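Local coordinates for protein mandalate racemase/muconate lactonizing enzyme (Unidentified, PDB 4E4U) that probably acts as a racemase or related isomerase of the mandelate racemase/muconate lactonizing enzyme family, within the enolase superfamily, at residues Q240-A248 with H268-A276. Numbering follows the deposited sequence. Where two conformers were deposited one is given.
Sequences QEEAIAQVA and HKLLQAGGA
Glu241 lays its aliphatic part across the flank of helix 263-272: its CG lies 3.8 Å from Leu270 CA, and the methyl of Ala273 points at the flank of Glu241 CB. CG stands beside the backbone N (chi1 -60°) and the chain bends at chi2, which turns the carboxylate toward the side of Lys269 rather than along the groove. The lysine chain runs extended past it, leaving NZ of Lys269 5.9 Å from OE2 of Glu241, so the two charges do not pair within the chain. Instead each is paired between subunits: Glu241 OE2 forms a salt bridge with Lys269 of a second subunit, and Lys269 NZ forms the reciprocal one with Glu241 of that subunit.

One turn on, the packing is closer because small residues replace long ones. Ala245 CA and Gly275 CA approach to 3.8 Å, and Ala245 CB lies 3.1 Å from Ala273 O, a tight fit. Gly274, with its positive phi, closes a Schellman motif that carries the chain out of the helix and over Ala245. A water lies within hydrogen-bonding distance of both Ala245 O and Gly274 O (2.8 Å from the latter) and can bridge the two backbones, though it has more acceptors in reach than protons to give.

On another side of this groove, Ile244 CG2 touches Leu270 CD1 at 3.8 Å, while its CG1 branch, anti to the backbone N (chi1 -168°), lies 3.6 Å from Gly275 O. That carbonyl is buried by the contact and has no hydrogen-bonding partner in the model.

The segment axes, 9.3 Å apart and inclined at 39°, run roughly codirectionally, as expected for successive outer helices of the enolase-type barrel. Strand 255-257 intervenes in sequence: Ile244 and Leu270 both rest on its Thr257, Val247 packs against helix 214-224, and Leu271 reaches Leu298 of helix 289-301.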
loop_
_atom_site.group_PDB
_atom_site.type_symbol
_atom_site.label_atom_id
_atom_site.label_comp_id
_atom_site.label_asym_id
_atom_site.label_seq_id
_atom_site.Cartn_x
_atom_site.Cartn_y
_atom_site.Cartn_z
ATOM N N GLN A 240 -8.216 -11.136 -14.827
ATOM C CA GLN A 240 -7.241 -10.115 -14.471
ATOM C C GLN A 240 -7.961 -9.088 -13.602
ATOM O O GLN A 240 -8.638 -8.185 -14.099
ATOM C CB GLN A 240 -6.641 -9.485 -15.741
ATOM C CG GLN A 240 -5.140 -9.193 -15.676
ATOM C CD GLN A 240 -4.801 -8.053 -14.737
ATOM O OE1 GLN A 240 -5.596 -7.682 -13.872
ATOM N NE2 GLN A 240 -3.610 -7.496 -14.895
ATOM N N GLU A 241 -7.826 -9.244 -12.289
ATOM C CA GLU A 241 -8.639 -8.492 -11.342
ATOM C C GLU A 241 -8.200 -7.038 -11.215
ATOM O O GLU A 241 -9.016 -6.151 -10.976
ATOM C CB GLU A 241 -8.667 -9.181 -9.970
ATOM C CG GLU A 241 -9.233 -10.605 -9.993
ATOM C CD GLU A 241 -8.274 -11.630 -10.574
ATOM O OE1 GLU A 241 -7.041 -11.417 -10.505
ATOM O OE2 GLU A 241 -8.751 -12.664 -11.088
ATOM N N GLU A 242 -6.912 -6.783 -11.397
ATOM C CA GLU A 242 -6.421 -5.417 -11.319
ATOM C C GLU A 242 -6.938 -4.583 -12.491
ATOM O O GLU A 242 -7.265 -3.405 -12.331
ATOM C CB GLU A 242 -4.895 -5.414 -11.255
ATOM C CG GLU A 242 -4.342 -5.941 -9.907
ATOM C CD GLU A 242 -4.678 -7.412 -9.618
ATOM O OE1 GLU A 242 -4.709 -8.228 -10.570
ATOM O OE2 GLU A 242 -4.916 -7.766 -8.436
ATOM N N ALA A 243 -7.059 -5.206 -13.659
ATOM C CA ALA A 243 -7.524 -4.505 -14.849
ATOM C C ALA A 243 -8.986 -4.105 -14.721
ATOM O O ALA A 243 -9.354 -2.977 -15.035
ATOM C CB ALA A 243 -7.308 -5.362 -16.078
ATOM N N ILE A 244 -9.829 -5.013 -14.243
ATOM C CA ILE A 244 -11.230 -4.659 -14.077
ATOM C C ILE A 244 -11.400 -3.637 -12.942
ATOM O O ILE A 244 -12.222 -2.718 -13.041
ATOM C CB ILE A 244 -12.128 -5.910 -13.930
ATOM C CG1 ILE A 244 -13.604 -5.537 -14.067
ATOM C CG2 ILE A 244 -11.869 -6.656 -12.623
ATOM C CD1 ILE A 244 -14.499 -6.741 -14.218
ATOM N N ALA A 245 -10.576 -3.741 -11.902
ATOM C CA ALA A 245 -10.612 -2.750 -10.823
ATOM C C ALA A 245 -10.215 -1.352 -11.301
ATOM O O ALA A 245 -10.710 -0.355 -10.781
ATOM C CB ALA A 245 -9.743 -3.177 -9.655
ATOM N N GLN A 246 -9.320 -1.283 -12.279
ATOM C CA GLN A 246 -8.948 0.003 -12.854
ATOM C C GLN A 246 -10.161 0.703 -13.467
ATOM O O GLN A 246 -10.315 1.923 -13.346
ATOM C CB GLN A 246 -7.843 -0.175 -13.887
ATOM C CG GLN A 246 -6.458 -0.212 -13.262
ATOM C CD GLN A 246 -6.148 1.042 -12.461
ATOM O OE1 GLN A 246 -6.355 2.160 -12.934
ATOM N NE2 GLN A 246 -5.666 0.858 -11.232
ATOM N N VAL A 247 -11.030 -0.066 -14.114
ATOM C CA VAL A 247 -12.251 0.495 -14.686
ATOM C C VAL A 247 -13.148 1.008 -13.552
ATOM O O VAL A 247 -13.630 2.146 -13.582
ATOM C CB VAL A 247 -13.003 -0.505 -15.584
ATOM C CG1 VAL A 247 -14.231 0.157 -16.190
ATOM C CG2 VAL A 247 -12.093 -1.028 -16.680
ATOM N N ALA A 248 -13.340 0.186 -12.525
ATOM C CA ALA A 248 -14.188 0.576 -11.399
ATOM C C ALA A 248 -13.700 1.866 -10.737
ATOM O O ALA A 248 -14.495 2.712 -10.338
ATOM C CB ALA A 248 -14.266 -0.552 -10.383
ATOM N N HIS A 268 -13.167 -14.108 -4.383
ATOM C CA HIS A 268 -12.347 -13.460 -3.369
ATOM C C HIS A 268 -11.302 -12.542 -4.006
ATOM O O HIS A 268 -11.165 -11.382 -3.623
ATOM C CB HIS A 268 -11.673 -14.515 -2.488
ATOM C CG HIS A 268 -10.679 -13.954 -1.520
ATOM N ND1 HIS A 268 -11.030 -13.111 -0.484
ATOM C CD2 HIS A 268 -9.337 -14.116 -1.436
ATOM C CE1 HIS A 268 -9.946 -12.796 0.206
ATOM N NE2 HIS A 268 -8.908 -13.381 -0.359
ATOM N N LYS A 269 -10.572 -13.053 -4.993
ATOM C CA LYS A 269 -9.550 -12.245 -5.653
ATOM C C LYS A 269 -10.167 -10.997 -6.280
ATOM O O LYS A 269 -9.615 -9.897 -6.190
ATOM C CB LYS A 269 -8.838 -13.058 -6.733
ATOM C CG LYS A 269 -8.013 -14.204 -6.218
ATOM C CD LYS A 269 -7.337 -14.927 -7.374
ATOM C CE LYS A 269 -6.690 -16.217 -6.911
ATOM N NZ LYS A 269 -6.211 -17.053 -8.042
ATOM N N LEU A 270 -11.316 -11.176 -6.922
ATOM C CA LEU A 270 -12.020 -10.058 -7.541
ATOM C C LEU A 270 -12.408 -8.984 -6.522
ATOM O O LEU A 270 -12.152 -7.797 -6.726
ATOM C CB LEU A 270 -13.268 -10.572 -8.255
ATOM C CG LEU A 270 -14.180 -9.525 -8.891
ATOM C CD1 LEU A 270 -13.542 -8.966 -10.154
ATOM C CD2 LEU A 270 -15.529 -10.157 -9.205
ATOM N N LEU A 271 -13.020 -9.410 -5.422
ATOM C CA LEU A 271 -13.464 -8.470 -4.394
ATOM C C LEU A 271 -12.294 -7.794 -3.682
ATOM O O LEU A 271 -12.359 -6.607 -3.380
ATOM C CB LEU A 271 -14.354 -9.191 -3.380
ATOM C CG LEU A 271 -15.719 -9.610 -3.923
ATOM C CD1 LEU A 271 -16.328 -10.666 -3.016
ATOM C CD2 LEU A 271 -16.636 -8.391 -4.045
ATOM N N GLN A 272 -11.221 -8.540 -3.434
ATOM C CA GLN A 272 -10.031 -7.979 -2.790
ATOM C C GLN A 272 -9.453 -6.838 -3.610
ATOM O O GLN A 272 -8.930 -5.876 -3.051
ATOM C CB GLN A 272 -8.956 -9.054 -2.617
ATOM C CG GLN A 272 -9.268 -10.094 -1.574
ATOM C CD GLN A 272 -9.237 -9.542 -0.174
ATOM O OE1 GLN A 272 -10.263 -9.119 0.359
ATOM N NE2 GLN A 272 -8.058 -9.547 0.440
ATOM N N ALA A 273 -9.549 -6.951 -4.933
ATOM C CA ALA A 273 -9.024 -5.932 -5.839
ATOM C C ALA A 273 -9.949 -4.723 -5.976
ATOM O O ALA A 273 -9.552 -3.717 -6.562
ATOM C CB ALA A 273 -8.750 -6.545 -7.217
ATOM N N GLY A 274 -11.188 -4.834 -5.497
ATOM C CA GLY A 274 -12.194 -3.810 -5.743
ATOM C C GLY A 274 -12.697 -3.874 -7.181
ATOM O O GLY A 274 -13.064 -2.864 -7.776
ATOM N N GLY A 275 -12.701 -5.077 -7.746
ATOM C CA GLY A 275 -13.000 -5.247 -9.158
ATOM C C GLY A 275 -14.453 -5.121 -9.576
ATOM O O GLY A 275 -14.724 -4.826 -10.740
ATOM N N ALA A 276 -15.387 -5.355 -8.658
ATOM C CA ALA A 276 -16.810 -5.273 -8.978
ATOM C C ALA A 276 -17.618 -5.149 -7.703
ATOM O O ALA A 276 -17.187 -5.607 -6.643
ATOM C CB ALA A 276 -17.255 -6.501 -9.767
HETATM O O HOH W 1 -11.751 -0.386 -7.730
#